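Local atomic coordinates of congerin-2 (Conger myriaster, PDB entry 1IS3), a protein that binds beta-galactosides such as lactose as a homodimeric galectin, although its physiological role is not yet known. Residues G20-S25 with G83-T88; T28-N33 with H47-G52; K77-K82 with I99-G104. One frame throughout, in Å; residues are numbered along the deposited sequence. Where two conformers were deposited one is given.

Overall arrangement
From the N terminus, G20-S25 takes in the end of strand 17-23, and its partner G83-T88 comes 58 residues later; contact 1 closes this long loop within the five-stranded sheet of the galectin sandwich. Contact 2 lies wholly within that loop: T28-N33 and H47-G52 join the hairpin of strands 29-34 and 40-48 and the loop after it, in the opposite sheet, which carries the lactose. K77-K82 follows, just before strand 85-92, and meets I99-G104 beyond it, so contact 3 crosses contact 1 along the chain but comes after contact 2. In space F30 stacks on F86 between contacts 1 and 2, F80 meets H47 between contacts 2 and 3, and S102 reaches Q87 between contacts 1 and 3.

Contact 1: G20-S25 with G83-T88; sequences GGVVNS and GDHFQT
G21 and F86 form the hydrogen-bonded pair of an antiparallel ladder that joins strands 17-23 and 85-92 in the five-stranded sheet of the galectin sandwich. F86 N gives a 2.9 Å bond to G21 O, and G21 N returns one to F86 O. The tight side of the ladder faces the other sheet. There F86 takes chi1 64°, with CG between its backbone N and carbonyl carbon, which folds the ring back across the strand beneath G21. G21 CA sits over the ring face, 4.1 Å from the F86 centroid, a CH-pi contact made close by the lack of a side chain on the glycine. V23 comes in beside it at about a right angle, its CG2 3.8 Å from F86 CD1, and F30 stacks on F86 from the facing sheet. Toward S25 the ladder runs out into loop: V23 N still bonds D84 O almost straight (171°), whereas G83 N reaches V23 O at a bent 131° and from above the carbonyl plane. The outer face, with V22 and H85, borders solvent: H85 and Q87 are exposed, though V22 itself is buried. V22 and H85 lie side by side, pointing the same way. V22 CG2 rests over one face of the H85 imidazole, 3.7 Å from its centroid, while a water in the ring plane lies 2.8 Å from H85 ND1.

Contact 2: T28-N33 with H47-G52; sequences TRFSIN and HRFSYG. With GAL (beta-D-galactopyranose), chain B; BGC (beta-D-glucopyranose), chain C.
F30 and H47 pair across the hairpin of strands 29-34 and 40-48 by backbone and side chain alike. Among the hydrogen bonds, H47 N meets F30 O at 2.8 Å, nearly along the C=O axis, and F30 N answers to H47 O. F30 O accepts a second N-H, from H47 ND1 at 3.1 Å, which comes from above the carbonyl plane and fixes the rotation of the imidazole. Beyond the end of strand 40-48, F49 N and S50 N both donate to T28 O, the latter in the carbonyl plane on a lone pair.

Aromatic contacts fill the inner face. The F30 and H47 rings form an offset stack, centroids 3.9 Å apart and planes at 11°, while F49 CE1 comes up to the edge of F30. I32 CD1 touches H47 CE1, and F80 meets the H47 ring edge-to-face.

Sugar-binding groups gather on the face of R29 and R48. The chain of R29 bends at chi3 (-76°), laying its guanidinium flat on Y51 in a stacked cation-pi contact, centres 4.0 Å apart. R29 NH1 gives galactose O3 a nearly straight hydrogen bond (169°) of 2.8 Å in the guanidinium plane. R48 stays extended from CG to NE: its NH1 bonds galactose O4 and O5, and its NH2 holds glucose O3 at 2.7 Å. Y51 OH shares a hydrogen bond with galactose O2.

D46 forms salt bridges with both arginines and D54 with R48, and these carboxylates probably offset the 4.1 Å approach of R29 NH1 to R48 NH1. Held by these salt bridges, R29 donates to galactose and R48 to both rings, consistent with recognition of the disaccharide as a unit.

Contact 3: K77-K82 with I99-G104; sequences KFPFTK and IQLSNG
P79 and L101 meet where an irregular loop approaches the turn that follows strand 96-100, without any direct hydrogen bond between the two segments. K77-K82 has no regular strand; P79 is the centre of an inverse gamma turn, closed by a weak 3.0 Å bond from F80 N to F78 O. On the other side strand 96-100 ends in a type I beta turn from L101 to G104, with G104 N bonded to L101 O. The CA atoms of P79 and N103 are 6.6 Å apart, and a water lies between P79 O and S102 OG, 2.9 Å from each.

The side-chain contact is largely apolar and centres on L101, which divides its two methyls: CD1 lies 4.0 Å from P79 CD and equally near K77 CB, whereas CD2 comes near the plane of the F80 ring, at its edge, 4.2 Å from CZ. This joins the loop after strand 68-75 to the hairpin turn between strands 96-100 and 106-110, near one edge of the five-stranded sheet in the galectin beta-sandwich. F80 reaches deeper, packing against F86.

On the solvent side N103 crosses the proline at about a right angle. A chi1 of 65° turns the N103 amide back over the pyrrolidine ring, OD1 3.5 Å from P79 CG, while N103 ND2 is hydrogen-bonded to E105 OE2. K77 touches only through its CB; its extended chain carries NZ onward to a hydrogen bond with the carbonyl O of T106.

Contact 1: G20-S25 with G83-T88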
loop_
_atom_site.group_PDB
_atom_site.type_symbol
_atom_site.label_atom_id
_atom_site.label_comp_id
_atom_site.label_asym_id
_atom_site.label_seq_id
_atom_site.Cartn_x
_atom_site.Cartn_y
_atom_site.Cartn_z
ATOM N N GLY A 20 7.168 5.223 -6.188
ATOM C CA GLY A 20 7.985 5.183 -7.384
ATOM C C GLY A 20 7.182 4.486 -8.457
ATOM O O GLY A 20 6.316 3.645 -8.161
ATOM N N GLY A 21 7.455 4.845 -9.703
ATOM C CA GLY A 21 6.741 4.225 -10.766
ATOM C C GLY A 21 7.335 4.565 -12.117
ATOM O O GLY A 21 8.456 5.066 -12.227
ATOM N N VAL A 22 6.554 4.231 -13.132
ATOM C CA VAL A 22 6.990 4.367 -14.513
ATOM C C VAL A 22 5.838 4.968 -15.303
ATOM O O VAL A 22 4.684 4.511 -15.187
ATOM C CB VAL A 22 7.337 2.986 -15.183
ATOM C CG1 VAL A 22 7.955 3.234 -16.574
ATOM C CG2 VAL A 22 8.295 2.192 -14.331
ATOM N N VAL A 23 6.139 5.999 -16.094
ATOM C CA VAL A 23 5.133 6.611 -16.957
ATOM C C VAL A 23 4.966 5.783 -18.237
ATOM O O VAL A 23 5.960 5.356 -18.825
ATOM C CB VAL A 23 5.556 8.045 -17.305
ATOM C CG1 VAL A 23 4.472 8.698 -18.140
ATOM C CG2 VAL A 23 5.827 8.845 -16.040
ATOM N N ASN A 24 3.756 5.523 -18.701
ATOM C CA ASN A 24 3.563 4.780 -19.931
ATOM C C ASN A 24 4.126 5.533 -21.110
ATOM O O ASN A 24 4.150 6.771 -21.097
ATOM C CB ASN A 24 2.116 4.556 -20.275
ATOM C CG ASN A 24 1.340 3.716 -19.278
ATOM O OD1 ASN A 24 0.119 3.588 -19.429
ATOM N ND2 ASN A 24 1.898 3.120 -18.241
ATOM N N SER A 25 4.551 4.809 -22.157
ATOM C CA SER A 25 5.027 5.415 -23.402
ATOM C C SER A 25 3.595 5.832 -23.861
ATOM O O SER A 25 2.572 5.177 -23.615
ATOM C CB SER A 25 5.442 4.364 -24.404
ATOM O OG SER A 25 6.545 3.701 -23.812
ATOM N N GLY A 83 7.648 6.805 -20.616
ATOM C CA GLY A 83 8.444 5.594 -20.642
ATOM C C GLY A 83 9.482 5.536 -19.517
ATOM O O GLY A 83 10.150 4.493 -19.329
ATOM N N ASP A 84 9.653 6.601 -18.737
ATOM C CA ASP A 84 10.664 6.661 -17.697
ATOM C C ASP A 84 10.121 6.573 -16.279
ATOM O O ASP A 84 8.942 6.786 -16.033
ATOM C CB ASP A 84 11.461 7.955 -17.852
ATOM C CG ASP A 84 12.397 7.989 -19.071
ATOM O OD1 ASP A 84 13.065 9.015 -19.264
ATOM O OD2 ASP A 84 12.498 7.007 -19.811
ATOM N N HIS A 85 11.012 6.262 -15.338
ATOM C CA HIS A 85 10.684 6.186 -13.925
ATOM C C HIS A 85 10.525 7.562 -13.292
ATOM O O HIS A 85 11.061 8.571 -13.792
ATOM C CB HIS A 85 11.775 5.475 -13.128
ATOM C CG HIS A 85 11.836 4.022 -13.530
ATOM N ND1 HIS A 85 11.422 2.938 -12.876
ATOM C CD2 HIS A 85 12.345 3.600 -14.739
ATOM C CE1 HIS A 85 11.653 1.883 -13.642
ATOM N NE2 HIS A 85 12.209 2.295 -14.771
ATOM N N PHE A 86 9.788 7.630 -12.202
ATOM C CA PHE A 86 9.684 8.857 -11.415
ATOM C C PHE A 86 9.637 8.423 -9.942
ATOM O O PHE A 86 9.336 7.248 -9.641
ATOM C CB PHE A 86 8.408 9.615 -11.779
ATOM C CG PHE A 86 7.105 8.900 -11.457
ATOM C CD1 PHE A 86 6.507 8.078 -12.404
ATOM C CD2 PHE A 86 6.497 9.043 -10.196
ATOM C CE1 PHE A 86 5.318 7.401 -12.096
ATOM C CE2 PHE A 86 5.315 8.354 -9.905
ATOM C CZ PHE A 86 4.727 7.532 -10.857
ATOM N N GLN A 87 9.865 9.365 -9.031
ATOM C CA GLN A 87 9.830 9.115 -7.589
ATOM C C GLN A 87 9.284 10.382 -6.936
ATOM O O GLN A 87 9.781 11.468 -7.257
ATOM C CB GLN A 87 11.244 8.831 -7.107
ATOM C CG GLN A 87 11.261 8.483 -5.645
ATOM C CD GLN A 87 12.574 7.827 -5.241
ATOM O OE1 GLN A 87 13.169 8.168 -4.224
ATOM N NE2 GLN A 87 13.077 6.848 -5.987
ATOM N N THR A 88 8.281 10.286 -6.068
ATOM C CA THR A 88 7.674 11.440 -5.433
ATOM C C THR A 88 7.511 11.142 -3.956
ATOM O O THR A 88 7.119 10.025 -3.572
ATOM C CB THR A 88 6.290 11.739 -6.043
ATOM O OG1 THR A 88 6.523 11.848 -7.452
ATOM C CG2 THR A 88 5.641 12.999 -5.501
HETATM O O HOH W 1 10.397 3.112 -10.305
#

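Contact 2: T28-N33 with H47-G52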
loop_
_atom_site.group_PDB
_atom_site.type_symbol
_atom_site.label_atom_id
_atom_site.label_comp_id
_atom_site.label_asym_id
_atom_site.label_seq_id
_atom_site.Cartn_x
_atom_site.Cartn_y
_atom_site.Cartn_z
ATOM N N THR A 28 -1.121 10.137 -21.768
ATOM C CA THR A 28 -1.858 11.398 -21.899
ATOM C C THR A 28 -1.643 12.153 -20.544
ATOM O O THR A 28 -1.205 13.312 -20.496
ATOM C CB THR A 28 -3.223 10.714 -22.305
ATOM O OG1 THR A 28 -3.714 11.314 -23.498
ATOM C CG2 THR A 28 -4.104 10.587 -21.141
ATOM N N ARG A 29 -1.924 11.497 -19.403
ATOM C CA ARG A 29 -1.822 12.055 -18.054
ATOM C C ARG A 29 -1.924 10.925 -17.027
ATOM O O ARG A 29 -2.480 9.849 -17.309
ATOM C CB ARG A 29 -2.959 13.064 -17.810
ATOM C CG ARG A 29 -4.319 12.403 -17.981
ATOM C CD ARG A 29 -5.519 13.304 -18.150
ATOM N NE ARG A 29 -5.929 13.896 -16.918
ATOM C CZ ARG A 29 -7.196 13.914 -16.452
ATOM N NH1 ARG A 29 -7.404 14.523 -15.307
ATOM N NH2 ARG A 29 -8.242 13.347 -17.029
ATOM N N PHE A 30 -1.425 11.123 -15.835
ATOM C CA PHE A 30 -1.680 10.180 -14.739
ATOM C C PHE A 30 -1.737 11.036 -13.471
ATOM O O PHE A 30 -1.170 12.143 -13.428
ATOM C CB PHE A 30 -0.589 9.109 -14.578
ATOM C CG PHE A 30 0.768 9.559 -14.056
ATOM C CD1 PHE A 30 1.729 10.070 -14.949
ATOM C CD2 PHE A 30 1.052 9.481 -12.677
ATOM C CE1 PHE A 30 2.972 10.514 -14.458
ATOM C CE2 PHE A 30 2.291 9.922 -12.207
ATOM C CZ PHE A 30 3.247 10.445 -13.095
ATOM N N SER A 31 -2.392 10.572 -12.414
ATOM C CA SER A 31 -2.425 11.359 -11.186
ATOM C C SER A 31 -2.070 10.550 -9.950
ATOM O O SER A 31 -2.266 9.332 -9.963
ATOM C CB SER A 31 -3.811 11.977 -10.979
ATOM O OG SER A 31 -4.904 11.072 -10.911
ATOM N N ILE A 32 -1.606 11.227 -8.910
ATOM C CA ILE A 32 -1.422 10.635 -7.598
ATOM C C ILE A 32 -2.508 11.337 -6.740
ATOM O O ILE A 32 -2.671 12.577 -6.770
ATOM C CB ILE A 32 0.008 10.941 -7.063
ATOM C CG1 ILE A 32 1.060 10.262 -7.974
ATOM C CG2 ILE A 32 0.114 10.482 -5.583
ATOM C CD1 ILE A 32 2.510 10.872 -7.806
ATOM N N ASN A 33 -3.232 10.564 -5.934
ATOM C CA ASN A 33 -4.397 11.074 -5.205
ATOM C C ASN A 33 -4.336 10.659 -3.737
ATOM O O ASN A 33 -4.045 9.482 -3.483
ATOM C CB ASN A 33 -5.685 10.509 -5.818
ATOM C CG ASN A 33 -5.806 10.879 -7.277
ATOM O OD1 ASN A 33 -6.188 12.000 -7.574
ATOM N ND2 ASN A 33 -5.426 10.040 -8.229
ATOM N N HIS A 47 -0.518 14.846 -13.767
ATOM C CA HIS A 47 0.695 15.034 -14.544
ATOM C C HIS A 47 0.244 14.986 -15.989
ATOM O O HIS A 47 -0.100 13.904 -16.481
ATOM C CB HIS A 47 1.725 13.912 -14.289
ATOM C CG HIS A 47 2.066 13.700 -12.828
ATOM N ND1 HIS A 47 1.233 13.232 -11.881
ATOM C CD2 HIS A 47 3.300 13.866 -12.262
ATOM C CE1 HIS A 47 1.913 13.095 -10.762
ATOM N NE2 HIS A 47 3.145 13.476 -11.015
ATOM N N ARG A 48 0.188 16.138 -16.668
ATOM C CA ARG A 48 -0.415 16.179 -17.998
ATOM C C ARG A 48 0.626 16.314 -19.091
ATOM O O ARG A 48 1.285 17.360 -19.209
ATOM C CB ARG A 48 -1.389 17.351 -18.084
ATOM C CG ARG A 48 -2.605 17.137 -17.176
ATOM C CD ARG A 48 -3.518 18.372 -17.090
ATOM N NE ARG A 48 -4.624 18.136 -16.147
ATOM C CZ ARG A 48 -5.723 18.897 -16.015
ATOM N NH1 ARG A 48 -6.680 18.591 -15.122
ATOM N NH2 ARG A 48 -5.840 19.986 -16.757
ATOM N N PHE A 49 0.768 15.238 -19.873
ATOM C CA PHE A 49 1.659 15.246 -21.021
ATOM C C PHE A 49 0.917 15.902 -22.164
ATOM O O PHE A 49 1.475 16.797 -22.814
ATOM C CB PHE A 49 2.057 13.841 -21.437
ATOM C CG PHE A 49 2.946 13.280 -20.341
ATOM C CD1 PHE A 49 2.358 12.598 -19.254
ATOM C CD2 PHE A 49 4.344 13.505 -20.392
ATOM C CE1 PHE A 49 3.169 12.151 -18.215
ATOM C CE2 PHE A 49 5.147 13.041 -19.334
ATOM C CZ PHE A 49 4.564 12.371 -18.253
ATOM N N SER A 50 -0.317 15.446 -22.428
ATOM C CA SER A 50 -1.172 16.113 -23.408
ATOM C C SER A 50 -2.623 15.869 -23.007
ATOM O O SER A 50 -3.127 14.743 -23.063
ATOM C CB SER A 50 -0.891 15.568 -24.835
ATOM O OG SER A 50 -1.516 16.327 -25.880
ATOM N N TYR A 51 -3.262 16.942 -22.551
ATOM C CA TYR A 51 -4.637 16.846 -22.106
ATOM C C TYR A 51 -5.282 18.158 -22.439
ATOM O O TYR A 51 -5.012 19.171 -21.787
ATOM C CB TYR A 51 -4.692 16.585 -20.571
ATOM C CG TYR A 51 -6.108 16.551 -20.006
ATOM C CD1 TYR A 51 -7.007 15.548 -20.392
ATOM C CD2 TYR A 51 -6.507 17.521 -19.098
ATOM C CE1 TYR A 51 -8.304 15.510 -19.868
ATOM C CE2 TYR A 51 -7.800 17.501 -18.563
ATOM C CZ TYR A 51 -8.687 16.490 -18.952
ATOM O OH TYR A 51 -9.950 16.475 -18.394
ATOM N N GLY A 52 -6.163 18.166 -23.427
ATOM C CA GLY A 52 -6.800 19.409 -23.866
ATOM C C GLY A 52 -5.712 20.359 -24.329
ATOM O O GLY A 52 -4.837 19.944 -25.095
HETATM C C1 GAL B . -10.200 18.486 -14.829
HETATM C C2 GAL B . -10.052 16.989 -15.064
HETATM C C3 GAL B . -10.123 16.227 -13.749
HETATM C C4 GAL B . -9.110 16.799 -12.752
HETATM C C5 GAL B . -9.350 18.296 -12.607
HETATM C C6 GAL B . -8.369 18.950 -11.671
HETATM O O2 GAL B . -11.086 16.544 -15.920
HETATM O O3 GAL B . -9.854 14.853 -13.981
HETATM O O4 GAL B . -7.779 16.561 -13.195
HETATM O O5 GAL B . -9.223 18.946 -13.885
HETATM O O6 GAL B . -8.674 20.323 -11.504
HETATM C C2 BGC C . -9.632 22.791 -16.854
HETATM C C3 BGC C . -9.196 21.336 -16.685
HETATM C C4 BGC C . -10.349 20.529 -16.097
HETATM C C5 BGC C . -11.597 20.686 -16.984
HETATM C C6 BGC C . -12.816 20.003 -16.403
HETATM C C1 BGC C . -10.873 22.837 -17.741
HETATM O O1 BGC C . -11.302 24.149 -17.866
HETATM O O2 BGC C . -8.587 23.548 -17.447
HETATM O O3 BGC C . -8.065 21.266 -15.837
HETATM O O4 BGC C . -9.977 19.141 -16.032
HETATM O O5 BGC C . -11.929 22.081 -17.135
HETATM O O6 BGC C . -13.095 20.488 -15.096
#

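Contact 3: K77-K82 with I99-G104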
loop_
_atom_site.group_PDB
_atom_site.type_symbol
_atom_site.label_atom_id
_atom_site.label_comp_id
_atom_site.label_asym_id
_atom_site.label_seq_id
_atom_site.Cartn_x
_atom_site.Cartn_y
_atom_site.Cartn_z
ATOM N N LYS A 77 6.743 23.025 -13.263
ATOM C CA LYS A 77 7.854 22.121 -12.965
ATOM C C LYS A 77 7.475 20.769 -13.529
ATOM O O LYS A 77 6.491 20.188 -13.059
ATOM C CB LYS A 77 8.037 22.021 -11.481
ATOM C CG LYS A 77 8.443 23.399 -10.990
ATOM C CD LYS A 77 8.514 23.411 -9.508
ATOM C CE LYS A 77 9.101 24.742 -9.145
ATOM N NZ LYS A 77 9.219 24.769 -7.709
ATOM N N PHE A 78 8.192 20.213 -14.496
ATOM C CA PHE A 78 7.718 18.984 -15.064
ATOM C C PHE A 78 8.908 18.123 -15.452
ATOM O O PHE A 78 9.180 17.926 -16.642
ATOM C CB PHE A 78 6.840 19.315 -16.276
ATOM C CG PHE A 78 5.885 18.185 -16.652
ATOM C CD1 PHE A 78 6.139 17.383 -17.775
ATOM C CD2 PHE A 78 4.751 17.953 -15.863
ATOM C CE1 PHE A 78 5.250 16.347 -18.107
ATOM C CE2 PHE A 78 3.873 16.921 -16.197
ATOM C CZ PHE A 78 4.121 16.121 -17.316
ATOM N N PRO A 79 9.625 17.519 -14.510
ATOM C CA PRO A 79 10.763 16.657 -14.812
ATOM C C PRO A 79 10.286 15.225 -15.140
ATOM O O PRO A 79 10.779 14.259 -14.531
ATOM C CB PRO A 79 11.604 16.791 -13.542
ATOM C CG PRO A 79 10.534 16.783 -12.464
ATOM C CD PRO A 79 9.505 17.733 -13.060
ATOM N N PHE A 80 9.336 15.021 -16.038
ATOM C CA PHE A 80 8.789 13.703 -16.278
ATOM C C PHE A 80 8.985 13.389 -17.744
ATOM O O PHE A 80 8.828 14.296 -18.572
ATOM C CB PHE A 80 7.276 13.657 -15.963
ATOM C CG PHE A 80 6.992 14.017 -14.521
ATOM C CD1 PHE A 80 7.170 13.064 -13.519
ATOM C CD2 PHE A 80 6.636 15.326 -14.187
ATOM C CE1 PHE A 80 7.006 13.439 -12.170
ATOM C CE2 PHE A 80 6.478 15.681 -12.854
ATOM C CZ PHE A 80 6.665 14.750 -11.844
ATOM N N THR A 81 9.309 12.144 -18.076
ATOM C CA THR A 81 9.408 11.712 -19.444
ATOM C C THR A 81 8.580 10.449 -19.640
ATOM O O THR A 81 8.646 9.531 -18.814
ATOM C CB THR A 81 10.886 11.454 -19.796
ATOM O OG1 THR A 81 11.562 12.690 -19.632
ATOM C CG2 THR A 81 11.089 10.975 -21.228
ATOM N N LYS A 82 7.790 10.363 -20.709
ATOM C CA LYS A 82 7.050 9.143 -21.027
ATOM C C LYS A 82 8.012 7.954 -21.197
ATOM O O LYS A 82 9.073 8.102 -21.812
ATOM C CB LYS A 82 6.267 9.329 -22.322
ATOM C CG LYS A 82 5.118 10.338 -22.183
ATOM C CD LYS A 82 4.264 10.528 -23.447
ATOM C CE LYS A 82 5.022 11.334 -24.486
ATOM N NZ LYS A 82 4.261 11.477 -25.711
ATOM N N ILE A 99 5.245 18.456 -1.421
ATOM C CA ILE A 99 5.518 17.447 -2.428
ATOM C C ILE A 99 6.933 17.667 -2.951
ATOM O O ILE A 99 7.295 18.812 -3.264
ATOM C CB ILE A 99 4.473 17.576 -3.578
ATOM C CG1 ILE A 99 3.043 17.410 -3.090
ATOM C CG2 ILE A 99 4.726 16.470 -4.586
ATOM C CD1 ILE A 99 2.098 18.375 -3.815
ATOM N N GLN A 100 7.726 16.604 -3.078
ATOM C CA GLN A 100 9.060 16.719 -3.647
ATOM C C GLN A 100 9.117 15.817 -4.857
ATOM O O GLN A 100 8.695 14.656 -4.821
ATOM C CB GLN A 100 10.103 16.318 -2.638
ATOM C CG GLN A 100 11.495 16.571 -3.248
ATOM C CD GLN A 100 12.548 17.007 -2.225
ATOM O OE1 GLN A 100 13.497 17.737 -2.546
ATOM N NE2 GLN A 100 12.444 16.628 -0.940
ATOM N N LEU A 101 9.523 16.394 -5.988
ATOM C CA LEU A 101 9.579 15.695 -7.274
ATOM C C LEU A 101 10.904 14.922 -7.441
ATOM O O LEU A 101 11.821 15.080 -6.620
ATOM C CB LEU A 101 9.379 16.721 -8.420
ATOM C CG LEU A 101 8.187 17.667 -8.272
ATOM C CD1 LEU A 101 8.172 18.648 -9.420
ATOM C CD2 LEU A 101 6.885 16.851 -8.213
ATOM N N SER A 102 11.020 14.103 -8.509
ATOM C CA SER A 102 12.211 13.267 -8.813
ATOM C C SER A 102 13.519 14.054 -8.877
ATOM O O SER A 102 14.560 13.582 -8.404
ATOM C CB SER A 102 12.088 12.535 -10.182
ATOM O OG SER A 102 10.798 12.011 -10.539
ATOM N N ASN A 103 13.482 15.287 -9.417
ATOM C CA ASN A 103 14.684 16.112 -9.547
ATOM C C ASN A 103 14.963 16.981 -8.323
ATOM O O ASN A 103 15.882 17.807 -8.359
ATOM C CB ASN A 103 14.562 17.007 -10.771
ATOM C CG ASN A 103 13.440 18.034 -10.633
ATOM O OD1 ASN A 103 12.494 17.883 -9.834
ATOM N ND2 ASN A 103 13.465 19.114 -11.409
ATOM N N GLY A 104 14.198 16.851 -7.228
ATOM C CA GLY A 104 14.446 17.636 -6.030
ATOM C C GLY A 104 13.595 18.891 -5.968
ATOM O O GLY A 104 13.543 19.534 -4.933
HETATM O O HOH W 2 10.776 11.600 -13.438
#